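Local coordinates for protein flagellin hook IN motif family (Aeromonas hydrophila subsp. hydrophila, PDB 6XI1) that probably forms part of the extender region of a bacterial RTX adhesin, as tandem beta-sandwich domains whose junctions bind calcium and help hold the adhesin extended toward its target, at residues D129-T134 and V216-G221; Q96-G101 and I122-V127; E166-A171 and I186-A191. All blocks are in the same frame, centred on the assembly; numbering follows the deposited sequence.

How the interactions relate
All three contacts lie at or near the calcium-filled junction between the first two beta-sandwich domains of this four-repeat chain. Interaction 2 comes first and closes the end of the first domain, where strand 117-125 runs out beside the loop 96-101. Interaction 1 opens the second domain, its centre about 18 Å from that of interaction 2; the two touch through shared calcium ions, where Asp129 and Gln96 meet. Interaction 3 is nested within the chain loop that interaction 1 closes, their centres about 9 Å apart, and backbone pairing joins 166-171 to 216-221. A third calcium links interactions 1 and 3 within the second domain, while those shared by interactions 1 and 2 tie the domains together.

Interaction 1: residues D129-T134 and V216-G221; sequences DAAVIT and VASVDG. With CA (calcium ion), chain Q; CA (calcium ion), chain M; CA (calcium ion), chain L.
Asp129 and Asp220 meet through a calcium ion and not through a direct bond: the backbone O of Asp129 and OD2 of Asp220 are 2.9 Å apart, two acceptors held together by the metal of chain Q. The Asp220 carboxylate reaches across from the type I turn Ser218-Gly221. Its CG is tucked between the backbone N and the carbonyl carbon (chi1 74°), which brings OD2 to 2.4 Å from the calcium ion, while Asp129 O binds the same ion at 2.2 Å. Asn128, Asp160, Asp162 and Glu166 complete this site, and the Asp220 carboxylate is also hydrogen-bonded to Thr222, the residue just past the segment.

The side chain of Asp129 points the other way, away from the turn. Both of its oxygens grip the calcium of chain M, each at 2.5 Å, and OD1 also bridges to the calcium of chain L at 2.4 Å. Beyond the metal, the methyl of Ala131 faces the hydroxyl end of Ser218, with CB 3.3 Å from OG. Ala131 also packs on Val158 of strand 149-159.

One aspartate thus serves three calcium ions, with its carbonyl on one and its carboxylate on two. The negative oxygens gathered here would probably repel one another without the metals, consistent with a domain junction that depends on calcium for its rigidity.

Interaction 2: residues Q96-G101 and I122-V127; sequences QYLGEG and ITITGV. With CA (calcium ion), chain L; CA (calcium ion), chain M.
Ile124 meets Leu98 where the last strand of the first beta-sandwich domain, 117-125, runs out into the calcium-binding linker and the loop 96-101 folds across its end. Ile124 sends CG2 to CD1 of Leu98, 3.7 Å away, the two side chains crossing at about a right angle. With CG2 anti to the backbone N, this branch is the one turned to the leucine, and Val35 and Tyr88 pack round the same isoleucine.

Thr125 follows, its methyl CG2 resting against CA of Gly101. At Gly126 the strand has ended and the two backbones come together: CA lies 3.5 Å from CB of Leu98, and its hydrogen also approaches the carbonyl O of Gly99. Gly126 O takes a hydrogen bond from Gly101 N (3.0 Å, N-H...O angle 151°), the donor standing above the carbonyl plane. With only hydrogens on its CA, Gly126 lets Leu98 CB and the carbonyl of Gly99 come this close.

Val127 turns its backbone toward the metal. Glu100 OE1 lies over its CA and accepts a hydrogen bond from the N of Asn128, the next residue. From the loop, Gln96 OE1 coordinates the calcium of chain M. In the site of the chain L calcium, which Glu37, Asp129 and Asp162 complete, three carbonyls grip the ion: Gln96 O, Leu98 O at 2.2 Å, and Val127 O at 2.4 Å.

Interaction 3: residues E166-A171 and I186-A191; sequences EAKFLA and ITEGGA. With CA (calcium ion), chain Q.
A backbone-and-ring contact joins two loops of the second beta-sandwich domain: 166-171 leads into strand 172-176, while the other, 186-191, turns from strand 183-186 into strand 191-197. Phe169 is at its centre. Its N-H points at Glu188 O in a nearly straight hydrogen bond (2.9 Å, 169°), in the carbonyl plane and on a lone pair, and the same oxygen sits at the edge of the phenyl ring. Over one face lies CD1 of Ile186, a CH-pi contact 4.1 Å from the ring centroid. Ile186 places CG1 anti to its backbone N (chi1 -168°), which carries CD1 over the ring. CA of Gly190 approaches the ring obliquely, 3.4 Å from CD2, at the end of the type I turn Thr187-Gly190. Leu156 and Val158 of strand 149-159 also pack on the ring.

Toward the outside, Glu188 lies alongside Lys168, the two pointing the same way without their charged ends meeting. A water donates to Phe169 O and more weakly to Glu188 OE2.

Glu166 OE1 binds the calcium of chain Q at 2.2 Å, shared with Asp129 O and Asp220 OD2. The loop is thus held by metal at Glu166 and, three residues on, by Phe169, which probably limits its movement.

Interaction 1: residues D129-T134 and V216-G221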
# COMPACT_ATOMS: atom_id res chain seq x y z
N ASP A 129 5.61 31.89 -36.29
CA ASP A 129 6.78 31.48 -35.48
C ASP A 129 6.21 30.64 -34.34
O ASP A 129 5.22 31.10 -33.67
CB ASP A 129 7.56 32.70 -34.96
CG ASP A 129 8.42 33.37 -36.03
OD1 ASP A 129 7.85 34.05 -36.88
OD2 ASP A 129 9.66 33.15 -36.02
N ALA A 130 6.77 29.45 -34.17
CA ALA A 130 6.41 28.56 -33.04
C ALA A 130 6.58 29.33 -31.72
O ALA A 130 7.60 30.03 -31.51
CB ALA A 130 7.28 27.31 -33.08
N ALA A 131 5.64 29.16 -30.82
CA ALA A 131 5.79 29.63 -29.42
C ALA A 131 6.99 28.90 -28.77
O ALA A 131 7.32 27.75 -29.15
CB ALA A 131 4.51 29.40 -28.66
N VAL A 132 7.62 29.57 -27.81
CA VAL A 132 8.71 29.00 -26.97
C VAL A 132 8.12 28.80 -25.57
O VAL A 132 7.77 29.81 -24.90
CB VAL A 132 9.96 29.89 -26.95
CG1 VAL A 132 11.02 29.33 -26.01
CG2 VAL A 132 10.52 30.02 -28.37
N ILE A 133 7.96 27.54 -25.19
CA ILE A 133 7.31 27.15 -23.90
C ILE A 133 8.36 26.58 -22.95
O ILE A 133 9.09 25.65 -23.33
CB ILE A 133 6.15 26.16 -24.11
CG1 ILE A 133 5.11 26.73 -25.08
CG2 ILE A 133 5.53 25.83 -22.76
CD1 ILE A 133 4.09 25.72 -25.61
N THR A 134 8.45 27.15 -21.76
CA THR A 134 9.46 26.80 -20.76
C THR A 134 8.75 26.69 -19.40
O THR A 134 7.53 27.00 -19.30
CB THR A 134 10.61 27.83 -20.74
OG1 THR A 134 10.01 29.05 -20.35
CG2 THR A 134 11.29 28.07 -22.07
N VAL A 216 -0.43 20.40 -23.59
CA VAL A 216 -1.12 21.73 -23.62
C VAL A 216 -0.70 22.47 -24.88
O VAL A 216 0.31 22.06 -25.48
CB VAL A 216 -0.85 22.50 -22.32
CG1 VAL A 216 -1.41 21.76 -21.12
CG2 VAL A 216 0.61 22.81 -22.15
N ALA A 217 -1.37 23.56 -25.22
CA ALA A 217 -1.10 24.32 -26.45
C ALA A 217 -1.14 25.83 -26.20
O ALA A 217 -1.96 26.29 -25.38
CB ALA A 217 -2.08 23.96 -27.54
N SER A 218 -0.27 26.54 -26.90
CA SER A 218 -0.31 28.02 -27.00
C SER A 218 -1.37 28.37 -28.05
O SER A 218 -1.89 27.43 -28.75
CB SER A 218 1.02 28.60 -27.33
OG SER A 218 1.49 28.17 -28.59
N VAL A 219 -1.70 29.66 -28.17
CA VAL A 219 -2.73 30.16 -29.12
C VAL A 219 -2.44 29.63 -30.54
O VAL A 219 -3.42 29.28 -31.23
CB VAL A 219 -2.78 31.70 -29.12
CG1 VAL A 219 -3.52 32.27 -30.34
CG2 VAL A 219 -3.37 32.20 -27.83
N ASP A 220 -1.20 29.65 -31.01
CA ASP A 220 -0.90 29.28 -32.42
C ASP A 220 -0.86 27.74 -32.59
O ASP A 220 -0.55 27.29 -33.70
CB ASP A 220 0.38 29.94 -32.94
CG ASP A 220 1.67 29.36 -32.41
OD1 ASP A 220 1.61 28.40 -31.61
OD2 ASP A 220 2.71 29.85 -32.80
N GLY A 221 -1.11 26.97 -31.52
CA GLY A 221 -1.18 25.49 -31.60
C GLY A 221 0.16 24.83 -31.30
O GLY A 221 0.24 23.58 -31.38
CA CA Q . 3.34 32.10 -33.28
CA CA M . 9.77 33.62 -38.46
CA CA L . 6.34 35.67 -37.79
O HOH W 1 8.65 31.42 -38.73
O HOH W 2 11.64 32.23 -38.16

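Interaction 2: residues Q96-G101 and I122-V127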
# COMPACT_ATOMS: atom_id res chain seq x y z
N GLN A 96 9.77 39.60 -38.26
CA GLN A 96 9.48 38.31 -37.57
C GLN A 96 8.16 38.46 -36.83
O GLN A 96 7.41 37.49 -36.80
CB GLN A 96 10.61 37.93 -36.61
CG GLN A 96 11.91 37.54 -37.31
CD GLN A 96 11.76 36.37 -38.24
OE1 GLN A 96 11.38 35.25 -37.84
NE2 GLN A 96 12.02 36.63 -39.52
N TYR A 97 7.87 39.66 -36.33
CA TYR A 97 6.68 39.94 -35.48
C TYR A 97 5.37 39.71 -36.25
O TYR A 97 4.32 39.61 -35.60
CB TYR A 97 6.72 41.35 -34.91
CG TYR A 97 6.34 42.41 -35.90
CD1 TYR A 97 7.29 42.98 -36.73
CD2 TYR A 97 5.06 42.91 -35.96
CE1 TYR A 97 6.95 43.97 -37.65
CE2 TYR A 97 4.69 43.86 -36.90
CZ TYR A 97 5.65 44.42 -37.74
OH TYR A 97 5.31 45.34 -38.69
N LEU A 98 5.41 39.66 -37.58
CA LEU A 98 4.17 39.43 -38.36
C LEU A 98 3.77 37.95 -38.22
O LEU A 98 4.65 37.06 -38.31
CB LEU A 98 4.41 39.81 -39.82
CG LEU A 98 4.73 41.28 -40.11
CD1 LEU A 98 5.20 41.41 -41.54
CD2 LEU A 98 3.49 42.16 -39.86
N GLY A 99 2.52 37.75 -37.86
CA GLY A 99 1.89 36.43 -37.72
C GLY A 99 1.57 35.84 -39.08
O GLY A 99 1.72 36.52 -40.10
N GLU A 100 1.07 34.61 -39.09
CA GLU A 100 0.74 33.89 -40.34
C GLU A 100 -0.25 34.73 -41.15
O GLU A 100 -1.31 35.06 -40.62
CB GLU A 100 0.18 32.51 -39.97
CG GLU A 100 0.03 31.57 -41.17
CD GLU A 100 1.31 31.02 -41.78
OE1 GLU A 100 2.35 30.85 -41.08
OE2 GLU A 100 1.25 30.71 -43.01
N GLY A 101 0.11 35.07 -42.39
CA GLY A 101 -0.76 35.80 -43.33
C GLY A 101 -0.87 37.29 -43.02
O GLY A 101 -1.56 37.97 -43.77
N ILE A 122 5.06 47.97 -51.73
CA ILE A 122 5.64 46.67 -51.31
C ILE A 122 4.73 46.10 -50.22
O ILE A 122 4.39 46.84 -49.27
CB ILE A 122 7.09 46.85 -50.82
CG1 ILE A 122 7.99 47.52 -51.86
CG2 ILE A 122 7.68 45.53 -50.37
CD1 ILE A 122 8.07 46.75 -53.17
N THR A 123 4.28 44.86 -50.37
CA THR A 123 3.57 44.09 -49.32
C THR A 123 4.51 43.04 -48.72
O THR A 123 5.07 42.19 -49.48
CB THR A 123 2.30 43.43 -49.88
OG1 THR A 123 1.52 44.48 -50.47
CG2 THR A 123 1.53 42.72 -48.79
N ILE A 124 4.63 43.07 -47.40
CA ILE A 124 5.37 42.07 -46.59
C ILE A 124 4.31 41.16 -45.97
O ILE A 124 3.39 41.70 -45.38
CB ILE A 124 6.22 42.73 -45.49
CG1 ILE A 124 7.10 43.86 -46.02
CG2 ILE A 124 7.04 41.69 -44.77
CD1 ILE A 124 7.54 44.80 -44.94
N THR A 125 4.45 39.85 -46.13
CA THR A 125 3.49 38.86 -45.54
C THR A 125 4.21 38.04 -44.46
O THR A 125 5.31 37.59 -44.70
CB THR A 125 2.82 37.96 -46.59
OG1 THR A 125 2.11 38.83 -47.48
CG2 THR A 125 1.83 37.00 -45.99
N GLY A 126 3.59 37.92 -43.28
CA GLY A 126 4.17 37.20 -42.15
C GLY A 126 3.94 35.70 -42.26
O GLY A 126 3.01 35.28 -42.98
N VAL A 127 4.77 34.95 -41.56
CA VAL A 127 4.56 33.49 -41.32
C VAL A 127 4.58 33.23 -39.82
O VAL A 127 5.23 33.99 -39.06
CB VAL A 127 5.62 32.64 -42.06
CG1 VAL A 127 5.55 32.81 -43.57
CG2 VAL A 127 7.01 32.95 -41.56
CA CA L . 6.34 35.67 -37.79
CA CA M . 9.77 33.62 -38.46
O HOH W 1 8.65 31.42 -38.73
O HOH W 2 11.64 32.23 -38.16

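Interaction 3: residues E166-A171 and I186-A191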
# COMPACT_ATOMS: atom_id res chain seq x y z
N GLU A 166 -0.58 35.94 -29.32
CA GLU A 166 -0.26 34.48 -29.42
C GLU A 166 0.49 33.97 -28.17
O GLU A 166 0.61 32.74 -28.00
CB GLU A 166 0.57 34.21 -30.67
CG GLU A 166 -0.18 34.51 -31.96
CD GLU A 166 0.48 34.03 -33.24
OE1 GLU A 166 1.39 33.20 -33.17
OE2 GLU A 166 0.08 34.52 -34.29
N ALA A 167 1.07 34.85 -27.37
CA ALA A 167 1.99 34.48 -26.26
C ALA A 167 1.13 34.14 -25.04
O ALA A 167 1.21 34.83 -24.01
CB ALA A 167 3.02 35.58 -25.96
N LYS A 168 0.25 33.13 -25.20
CA LYS A 168 -0.74 32.76 -24.17
C LYS A 168 -1.05 31.28 -24.41
O LYS A 168 -0.86 30.83 -25.57
CB LYS A 168 -2.10 33.45 -24.36
CG LYS A 168 -2.14 34.97 -24.29
CD LYS A 168 -3.57 35.47 -24.09
CE LYS A 168 -4.24 36.03 -25.32
NZ LYS A 168 -4.28 37.52 -25.28
N PHE A 169 -1.47 30.59 -23.37
CA PHE A 169 -1.97 29.21 -23.52
C PHE A 169 -3.44 29.27 -23.93
O PHE A 169 -4.16 30.20 -23.47
CB PHE A 169 -1.75 28.40 -22.25
CG PHE A 169 -0.30 28.13 -22.00
CD1 PHE A 169 0.34 27.07 -22.63
CD2 PHE A 169 0.46 29.03 -21.28
CE1 PHE A 169 1.69 26.84 -22.40
CE2 PHE A 169 1.81 28.82 -21.08
CZ PHE A 169 2.42 27.72 -21.66
N LEU A 170 -3.90 28.25 -24.66
CA LEU A 170 -5.33 27.92 -24.75
C LEU A 170 -5.71 27.34 -23.41
O LEU A 170 -5.11 26.28 -23.01
CB LEU A 170 -5.58 26.95 -25.90
CG LEU A 170 -5.23 27.51 -27.28
CD1 LEU A 170 -5.42 26.45 -28.36
CD2 LEU A 170 -6.04 28.78 -27.56
N ALA A 171 -6.61 28.01 -22.70
CA ALA A 171 -7.02 27.55 -21.36
C ALA A 171 -7.86 26.28 -21.53
O ALA A 171 -8.70 26.23 -22.47
CB ALA A 171 -7.78 28.61 -20.63
N ILE A 186 -4.89 23.88 -17.59
CA ILE A 186 -3.97 25.05 -17.58
C ILE A 186 -4.80 26.31 -17.85
O ILE A 186 -5.85 26.27 -18.53
CB ILE A 186 -2.82 24.80 -18.58
CG1 ILE A 186 -1.69 25.82 -18.42
CG2 ILE A 186 -3.35 24.80 -20.01
CD1 ILE A 186 -0.41 25.35 -19.05
N THR A 187 -4.34 27.42 -17.30
CA THR A 187 -4.93 28.76 -17.50
C THR A 187 -4.18 29.43 -18.65
O THR A 187 -3.08 28.98 -19.03
CB THR A 187 -4.85 29.58 -16.21
OG1 THR A 187 -3.47 29.90 -16.00
CG2 THR A 187 -5.45 28.86 -15.03
N GLU A 188 -4.70 30.54 -19.13
CA GLU A 188 -4.04 31.31 -20.22
C GLU A 188 -2.64 31.75 -19.82
O GLU A 188 -1.78 31.74 -20.71
CB GLU A 188 -4.82 32.59 -20.54
CG GLU A 188 -6.16 32.36 -21.17
CD GLU A 188 -6.66 33.65 -21.82
OE1 GLU A 188 -6.02 34.72 -21.60
OE2 GLU A 188 -7.65 33.59 -22.56
N GLY A 189 -2.43 32.07 -18.55
CA GLY A 189 -1.12 32.52 -18.02
C GLY A 189 -0.13 31.39 -17.85
O GLY A 189 1.06 31.66 -17.69
N GLY A 190 -0.58 30.13 -17.94
CA GLY A 190 0.33 28.99 -17.87
C GLY A 190 0.30 28.22 -16.54
O GLY A 190 1.13 27.33 -16.36
N ALA A 191 -0.56 28.59 -15.60
CA ALA A 191 -0.71 27.91 -14.32
C ALA A 191 -1.47 26.61 -14.54
O ALA A 191 -2.63 26.69 -14.97
CB ALA A 191 -1.44 28.77 -13.35
CA CA Q . 3.34 32.10 -33.28
O HOH W 3 -6.09 32.09 -24.60
O HOH W 4 -7.95 30.39 -23.72